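Local coordinates for protein predicted acetyltransferase (Clostridium acetobutylicum, PDB 3MGD) that binds acetyl-CoA and probably transfers its acetyl group to an acceptor not yet identified, as a member of the GNAT acetyltransferase family, at residues K45-E57 / I62-P74. Numbering follows the deposited sequence. Where two conformers were deposited one is given.
Sequences KLANNLLVEWIAE and IIATAAIAFIDFP
A classic beta bulge, in which Ala56 is matched by two residues, Ile63 and Ala64, interrupts an otherwise regular antiparallel hairpin near its turn. Ala56 O takes a short bond from Ile63 N (2.7 Å) and a weak one from Ala64 N (3.3 Å), while Ala56 N bonds back to Ala64 O. Beyond the bulge, Trp54 with Ala66 and Val52 with Ile68 form hydrogen-bonded pairs. At the far end Leu50 O accepts a hydrogen bond from Phe70 N, and a water donates to both Leu50 O and Phe70 O, bridging the loop residue and the strand.

Glu53 stands opposite Ala67 with their CA atoms only 4.0 Å apart. Its CG is anti to the backbone N (chi1 175°), and the bent chain lays the carboxylate over the neighbouring strand, OE2 3.5 Å from Ala67 CB and OE1 3.5 Å from Thr65 CB. Asn89 of strand 83-92 bonds Glu53 OE2 through its side-chain ND2 and Thr65 OG1 through its backbone O. On the other face, Val52 CG2 meets the edge of the Phe70 ring at CE2 (4.0 Å).

Ala64 and Ala66 adjoin Thr92 and Met90, acetyl-CoA-binding residues. The hairpin lies within the GNAT sheet, between strands 3-6 and 83-92, with 61-72 as the central strand of the five and helices 12-25 and 35-47 packed on the Leu51, Glu53 and Thr65 face.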
ATOM      1  N   LYS A  45      -0.272  12.087   9.776  1.00 16.90           N
ATOM      2  CA  LYS A  45      -0.791  10.735  10.018  1.00 15.54           C
ATOM      3  C   LYS A  45      -1.051  10.502  11.510  1.00 17.96           C
ATOM      4  O   LYS A  45      -1.979   9.787  11.882  1.00 19.81           O
ATOM      5  CB  LYS A  45       0.162   9.676   9.473  1.00 15.29           C
ATOM      6  CG  LYS A  45       0.341   9.711   7.942  1.00 17.44           C
ATOM      7  CD  LYS A  45      -0.990   9.662   7.188  1.00 24.53           C
ATOM      8  CE  LYS A  45      -0.755   9.663   5.668  1.00 21.33           C
ATOM      9  NZ  LYS A  45      -2.010   9.748   4.878  1.00 24.20           N
ATOM     10  N   LEU A  46      -0.244  11.102  12.372  1.00 18.29           N
ATOM     11  CA  LEU A  46      -0.522  10.961  13.799  1.00 18.73           C
ATOM     12  C   LEU A  46      -1.785  11.734  14.153  1.00 20.71           C
ATOM     13  O   LEU A  46      -2.629  11.249  14.896  1.00 21.11           O
ATOM     14  CB  LEU A  46       0.660  11.407  14.668  1.00 21.42           C
ATOM     15  CG  LEU A  46       1.917  10.531  14.655  1.00 24.33           C
ATOM     16  CD1 LEU A  46       3.030  11.122  15.532  1.00 20.53           C
ATOM     17  CD2 LEU A  46       1.589   9.114  15.093  1.00 20.08           C
ATOM     18  N   ALA A  47      -1.917  12.943  13.618  1.00 16.76           N
ATOM     19  CA  ALA A  47      -3.049  13.789  13.959  1.00 27.10           C
ATOM     20  C   ALA A  47      -4.362  13.143  13.556  1.00 26.74           C
ATOM     21  O   ALA A  47      -5.359  13.265  14.265  1.00 28.70           O
ATOM     22  CB  ALA A  47      -2.912  15.172  13.319  1.00 28.34           C
ATOM     23  N   ASN A  48      -4.367  12.447  12.421  1.00 23.71           N
ATOM     24  CA  ASN A  48      -5.556  11.780  11.890  0.50 24.63           C
ATOM     25  C   ASN A  48      -5.683  10.323  12.320  1.00 22.79           C
ATOM     26  O   ASN A  48      -6.571   9.619  11.857  1.00 21.90           O
ATOM     27  CB  ASN A  48      -5.541  11.816  10.357  0.50 26.10           C
ATOM     28  CG  ASN A  48      -5.692  13.214   9.798  0.50 31.22           C
ATOM     29  OD1 ASN A  48      -6.367  14.064  10.380  0.50 34.31           O
ATOM     30  ND2 ASN A  48      -5.073  13.454   8.646  0.50 29.62           N
ATOM     31  N   ASN A  49      -4.757   9.861  13.155  1.00 20.52           N
ATOM     32  CA  ASN A  49      -4.758   8.477  13.649  1.00 22.23           C
ATOM     33  C   ASN A  49      -4.667   7.425  12.555  1.00 24.77           C
ATOM     34  O   ASN A  49      -5.144   6.293  12.730  1.00 24.40           O
ATOM     35  CB  ASN A  49      -5.997   8.211  14.531  1.00 26.49           C
ATOM     36  CG  ASN A  49      -5.739   7.172  15.647  1.00 35.47           C
ATOM     37  OD1 ASN A  49      -4.615   6.994  16.121  1.00 36.98           O
ATOM     38  ND2 ASN A  49      -6.800   6.508  16.080  1.00 41.76           N
ATOM     39  N   LEU A  50      -4.071   7.800  11.425  1.00 19.85           N
ATOM     40  CA  LEU A  50      -3.790   6.857  10.338  1.00 14.79           C
ATOM     41  C   LEU A  50      -2.409   6.205  10.494  1.00 18.21           C
ATOM     42  O   LEU A  50      -1.988   5.410   9.656  1.00 18.00           O
ATOM     43  CB  LEU A  50      -3.888   7.565   8.984  1.00 20.88           C
ATOM     44  CG  LEU A  50      -5.319   7.956   8.590  1.00 20.07           C
ATOM     45  CD1 LEU A  50      -5.363   8.803   7.308  1.00 19.53           C
ATOM     46  CD2 LEU A  50      -6.199   6.710   8.457  1.00 23.50           C
ATOM     47  N   LEU A  51      -1.711   6.579  11.563  1.00 18.28           N
ATOM     48  CA  LEU A  51      -0.442   5.973  11.946  1.00 15.52           C
ATOM     49  C   LEU A  51      -0.423   5.808  13.465  1.00 17.64           C
ATOM     50  O   LEU A  51      -0.808   6.723  14.186  1.00 17.63           O
ATOM     51  CB  LEU A  51       0.726   6.876  11.533  1.00 14.00           C
ATOM     52  CG  LEU A  51       2.112   6.281  11.813  1.00 16.67           C
ATOM     53  CD1 LEU A  51       2.426   5.160  10.793  1.00 16.08           C
ATOM     54  CD2 LEU A  51       3.208   7.365  11.815  1.00 17.51           C
ATOM     55  N   VAL A  52       0.004   4.642  13.942  1.00 17.58           N
ATOM     56  CA  VAL A  52       0.269   4.432  15.365  1.00 15.94           C
ATOM     57  C   VAL A  52       1.708   3.945  15.515  1.00 19.00           C
ATOM     58  O   VAL A  52       2.086   2.935  14.939  1.00 16.88           O
ATOM     59  CB  VAL A  52      -0.683   3.381  15.991  1.00 21.48           C
ATOM     60  CG1 VAL A  52      -0.273   3.058  17.431  1.00 18.18           C
ATOM     61  CG2 VAL A  52      -2.144   3.868  15.938  1.00 22.32           C
ATOM     62  N   GLU A  53       2.514   4.671  16.278  1.00 19.87           N
ATOM     63  CA  GLU A  53       3.914   4.288  16.435  1.00 19.54           C
ATOM     64  C   GLU A  53       4.198   4.042  17.901  1.00 20.21           C
ATOM     65  O   GLU A  53       4.110   4.952  18.723  1.00 20.18           O
ATOM     66  CB  GLU A  53       4.861   5.337  15.836  1.00 19.78           C
ATOM     67  CG  GLU A  53       6.363   5.046  16.088  1.00 15.58           C
ATOM     68  CD  GLU A  53       7.274   5.476  14.936  1.00 21.53           C
ATOM     69  OE1 GLU A  53       8.508   5.534  15.151  1.00 19.70           O
ATOM     70  OE2 GLU A  53       6.771   5.764  13.823  1.00 19.45           O
ATOM     71  N   TRP A  54       4.496   2.788  18.224  1.00 17.19           N
ATOM     72  CA  TRP A  54       4.810   2.407  19.585  1.00 17.14           C
ATOM     73  C   TRP A  54       6.297   2.642  19.831  1.00 21.12           C
ATOM     74  O   TRP A  54       7.128   2.480  18.927  1.00 19.75           O
ATOM     75  CB  TRP A  54       4.469   0.936  19.824  1.00 16.67           C
ATOM     76  CG  TRP A  54       3.036   0.696  20.193  1.00 21.16           C
ATOM     77  CD1 TRP A  54       1.992   0.432  19.346  1.00 19.57           C
ATOM     78  CD2 TRP A  54       2.494   0.695  21.517  1.00 17.81           C
ATOM     79  NE1 TRP A  54       0.827   0.263  20.073  1.00 22.62           N
ATOM     80  CE2 TRP A  54       1.117   0.415  21.410  1.00 18.75           C
ATOM     81  CE3 TRP A  54       3.047   0.890  22.790  1.00 18.21           C
ATOM     82  CZ2 TRP A  54       0.282   0.351  22.523  1.00 24.92           C
ATOM     83  CZ3 TRP A  54       2.219   0.821  23.894  1.00 20.31           C
ATOM     84  CH2 TRP A  54       0.850   0.556  23.756  1.00 24.57           C
ATOM     85  N   ILE A  55       6.629   3.044  21.051  1.00 19.75           N
ATOM     86  CA  ILE A  55       8.033   3.201  21.419  1.00 18.65           C
ATOM     87  C   ILE A  55       8.351   2.458  22.713  1.00 21.94           C
ATOM     88  O   ILE A  55       7.510   2.335  23.597  1.00 20.90           O
ATOM     89  CB  ILE A  55       8.445   4.696  21.554  1.00 36.57           C
ATOM     90  CG1 ILE A  55       7.887   5.308  22.828  1.00 43.00           C
ATOM     91  CG2 ILE A  55       7.998   5.512  20.351  1.00 36.02           C
ATOM     92  CD1 ILE A  55       8.254   6.763  22.983  1.00 46.14           C
ATOM     93  N   ALA A  56       9.567   1.941  22.798  1.00 21.33           N
ATOM     94  CA  ALA A  56      10.055   1.305  24.013  1.00 24.48           C
ATOM     95  C   ALA A  56      11.125   2.234  24.536  1.00 23.52           C
ATOM     96  O   ALA A  56      12.028   2.620  23.785  1.00 23.80           O
ATOM     97  CB  ALA A  56      10.644  -0.052  23.705  1.00 23.53           C
ATOM     98  N   GLU A  57      11.004   2.626  25.799  1.00 28.19           N
ATOM     99  CA  GLU A  57      11.910   3.601  26.397  1.00 25.08           C
ATOM    100  C   GLU A  57      12.556   3.033  27.651  1.00 20.17           C
ATOM    101  O   GLU A  57      11.948   2.243  28.378  1.00 24.63           O
ATOM    102  CB  GLU A  57      11.153   4.854  26.824  1.00 35.56           C
ATOM    103  CG  GLU A  57      10.688   5.762  25.728  1.00 39.62           C
ATOM    104  CD  GLU A  57       9.968   6.968  26.290  1.00 38.81           C
ATOM    105  OE1 GLU A  57       9.227   6.799  27.284  1.00 39.48           O
ATOM    106  OE2 GLU A  57      10.151   8.081  25.747  1.00 41.38           O
ATOM    107  N   ILE A  62      14.841   6.388  23.791  1.00 25.56           N
ATOM    108  CA  ILE A  62      14.115   5.395  22.996  1.00 21.51           C
ATOM    109  C   ILE A  62      15.030   4.232  22.605  1.00 21.05           C
ATOM    110  O   ILE A  62      16.081   4.426  21.999  1.00 26.38           O
ATOM    111  CB  ILE A  62      13.465   6.012  21.751  1.00 27.79           C
ATOM    112  CG1 ILE A  62      12.412   7.049  22.163  1.00 29.85           C
ATOM    113  CG2 ILE A  62      12.789   4.929  20.917  1.00 23.38           C
ATOM    114  CD1 ILE A  62      11.821   7.812  20.983  1.00 28.30           C
ATOM    115  N   ILE A  63      14.623   3.031  22.997  1.00 21.80           N
ATOM    116  CA  ILE A  63      15.319   1.796  22.686  1.00 20.90           C
ATOM    117  C   ILE A  63      14.813   1.165  21.388  1.00 19.21           C
ATOM    118  O   ILE A  63      15.592   0.592  20.618  1.00 23.24           O
ATOM    119  CB  ILE A  63      15.103   0.774  23.817  1.00 30.55           C
ATOM    120  CG1 ILE A  63      15.690   1.302  25.124  1.00 35.76           C
ATOM    121  CG2 ILE A  63      15.717  -0.568  23.459  1.00 30.87           C
ATOM    122  CD1 ILE A  63      17.187   1.517  25.063  1.00 41.25           C
ATOM    123  N   ALA A  64      13.502   1.242  21.156  1.00 20.33           N
ATOM    124  CA  ALA A  64      12.923   0.654  19.949  1.00 19.10           C
ATOM    125  C   ALA A  64      11.681   1.422  19.497  1.00 19.63           C
ATOM    126  O   ALA A  64      11.028   2.103  20.287  1.00 20.04           O
ATOM    127  CB  ALA A  64      12.596  -0.816  20.168  1.00 17.51           C
ATOM    128  N   THR A  65      11.383   1.332  18.211  1.00 17.77           N
ATOM    129  CA  THR A  65      10.133   1.854  17.686  1.00 15.67           C
ATOM    130  C   THR A  65       9.501   0.785  16.800  1.00 17.09           C
ATOM    131  O   THR A  65      10.171  -0.157  16.378  1.00 19.24           O
ATOM    132  CB  THR A  65      10.359   3.093  16.805  1.00 18.42           C
ATOM    133  OG1 THR A  65      11.174   2.742  15.677  1.00 18.30           O
ATOM    134  CG2 THR A  65      11.040   4.213  17.594  1.00 19.50           C
ATOM    135  N   ALA A  66       8.210   0.951  16.510  1.00 16.24           N
ATOM    136  CA  ALA A  66       7.492   0.065  15.588  1.00 18.49           C
ATOM    137  C   ALA A  66       6.181   0.753  15.254  1.00 18.30           C
ATOM    138  O   ALA A  66       5.482   1.207  16.158  1.00 17.85           O
ATOM    139  CB  ALA A  66       7.217  -1.268  16.248  1.00 16.64           C
ATOM    140  N   ALA A  67       5.846   0.860  13.975  1.00 15.90           N
ATOM    141  CA  ALA A  67       4.595   1.558  13.619  1.00 14.14           C
ATOM    142  C   ALA A  67       3.692   0.741  12.715  1.00 14.60           C
ATOM    143  O   ALA A  67       4.131  -0.199  12.043  1.00 14.61           O
ATOM    144  CB  ALA A  67       4.878   2.916  12.978  1.00 18.28           C
ATOM    145  N   ILE A  68       2.418   1.117  12.699  1.00 16.02           N
ATOM    146  CA  ILE A  68       1.482   0.529  11.759  1.00 16.44           C
ATOM    147  C   ILE A  68       0.696   1.683  11.172  1.00 16.95           C
ATOM    148  O   ILE A  68       0.253   2.571  11.910  1.00 14.15           O
ATOM    149  CB  ILE A  68       0.568  -0.542  12.423  1.00 19.32           C
ATOM    150  CG1 ILE A  68      -0.314  -1.237  11.381  1.00 19.34           C
ATOM    151  CG2 ILE A  68      -0.255   0.055  13.589  1.00 17.22           C
ATOM    152  CD1 ILE A  68      -0.898  -2.553  11.858  1.00 17.45           C
ATOM    153  N   ALA A  69       0.597   1.695   9.845  1.00 12.72           N
ATOM    154  CA  ALA A  69      -0.199   2.676   9.102  1.00 13.16           C
ATOM    155  C   ALA A  69      -1.422   1.980   8.533  1.00 18.19           C
ATOM    156  O   ALA A  69      -1.340   0.833   8.086  1.00 21.57           O
ATOM    157  CB  ALA A  69       0.623   3.268   7.957  1.00 14.45           C
ATOM    158  N   PHE A  70      -2.562   2.667   8.540  1.00 18.16           N
ATOM    159  CA  PHE A  70      -3.790   2.070   8.026  1.00 16.73           C
ATOM    160  C   PHE A  70      -4.071   2.611   6.643  1.00 20.24           C
ATOM    161  O   PHE A  70      -4.232   3.814   6.457  1.00 20.87           O
ATOM    162  CB  PHE A  70      -4.945   2.319   8.988  1.00 21.45           C
ATOM    163  CG  PHE A  70      -4.613   1.947  10.386  1.00 21.15           C
ATOM    164  CD1 PHE A  70      -4.433   0.621  10.729  1.00 22.84           C
ATOM    165  CD2 PHE A  70      -4.416   2.920  11.346  1.00 28.51           C
ATOM    166  CE1 PHE A  70      -4.090   0.272  12.028  1.00 23.86           C
ATOM    167  CE2 PHE A  70      -4.074   2.581  12.633  1.00 28.74           C
ATOM    168  CZ  PHE A  70      -3.912   1.257  12.972  1.00 23.35           C
ATOM    169  N   ILE A  71      -4.085   1.705   5.669  1.00 17.43           N
ATOM    170  CA  ILE A  71      -4.138   2.084   4.277  1.00 14.30           C
ATOM    171  C   ILE A  71      -5.361   1.439   3.627  1.00 17.61           C
ATOM    172  O   ILE A  71      -5.748   0.330   4.003  1.00 18.85           O
ATOM    173  CB  ILE A  71      -2.862   1.624   3.549  1.00 22.92           C
ATOM    174  CG1 ILE A  71      -1.622   2.247   4.196  1.00 27.23           C
ATOM    175  CG2 ILE A  71      -2.933   1.977   2.072  1.00 27.07           C
ATOM    176  CD1 ILE A  71      -1.562   3.725   4.084  1.00 32.76           C
ATOM    177  N   ASP A  72      -5.947   2.137   2.651  1.00 16.96           N
ATOM    178  CA  ASP A  72      -7.204   1.715   2.025  1.00 14.83           C
ATOM    179  C   ASP A  72      -6.942   1.194   0.617  1.00 18.38           C
ATOM    180  O   ASP A  72      -6.382   1.905  -0.222  1.00 19.31           O
ATOM    181  CB  ASP A  72      -8.179   2.905   1.920  1.00 15.29           C
ATOM    182  CG  ASP A  72      -8.556   3.503   3.275  1.00 27.02           C
ATOM    183  OD1 ASP A  72      -8.439   2.800   4.297  1.00 24.22           O
ATOM    184  OD2 ASP A  72      -8.994   4.681   3.313  1.00 19.92           O
ATOM    185  N   PHE A  73      -7.355  -0.045   0.361  1.00 15.02           N
ATOM    186  CA  PHE A  73      -7.292  -0.628  -0.969  1.00 17.69           C
ATOM    187  C   PHE A  73      -8.727  -0.978  -1.374  1.00 17.11           C
ATOM    188  O   PHE A  73      -9.622  -0.978  -0.533  1.00 18.56           O
ATOM    189  CB  PHE A  73      -6.419  -1.888  -0.956  1.00 22.44           C
ATOM    190  CG  PHE A  73      -4.981  -1.636  -0.575  1.00 20.38           C
ATOM    191  CD1 PHE A  73      -4.042  -1.280  -1.537  1.00 22.99           C
ATOM    192  CD2 PHE A  73      -4.566  -1.760   0.744  1.00 23.51           C
ATOM    193  CE1 PHE A  73      -2.710  -1.051  -1.193  1.00 22.42           C
ATOM    194  CE2 PHE A  73      -3.243  -1.524   1.097  1.00 26.87           C
ATOM    195  CZ  PHE A  73      -2.314  -1.174   0.126  1.00 29.33           C
ATOM    196  N   PRO A  74      -8.960  -1.288  -2.657  1.00 16.09           N
ATOM    197  CA  PRO A  74     -10.336  -1.650  -3.012  1.00 16.53           C
ATOM    198  C   PRO A  74     -10.809  -2.936  -2.321  1.00 16.10           C
ATOM    199  O   PRO A  74     -10.059  -3.914  -2.257  1.00 18.45           O
ATOM    200  CB  PRO A  74     -10.259  -1.884  -4.532  1.00 23.72           C
ATOM    201  CG  PRO A  74      -9.058  -1.156  -4.977  1.00 20.07           C
ATOM    202  CD  PRO A  74      -8.078  -1.233  -3.832  1.00 13.96           C
TER
HETATM  203  O   HOH W   1      -1.677   5.841   6.717  1.00 22.22           O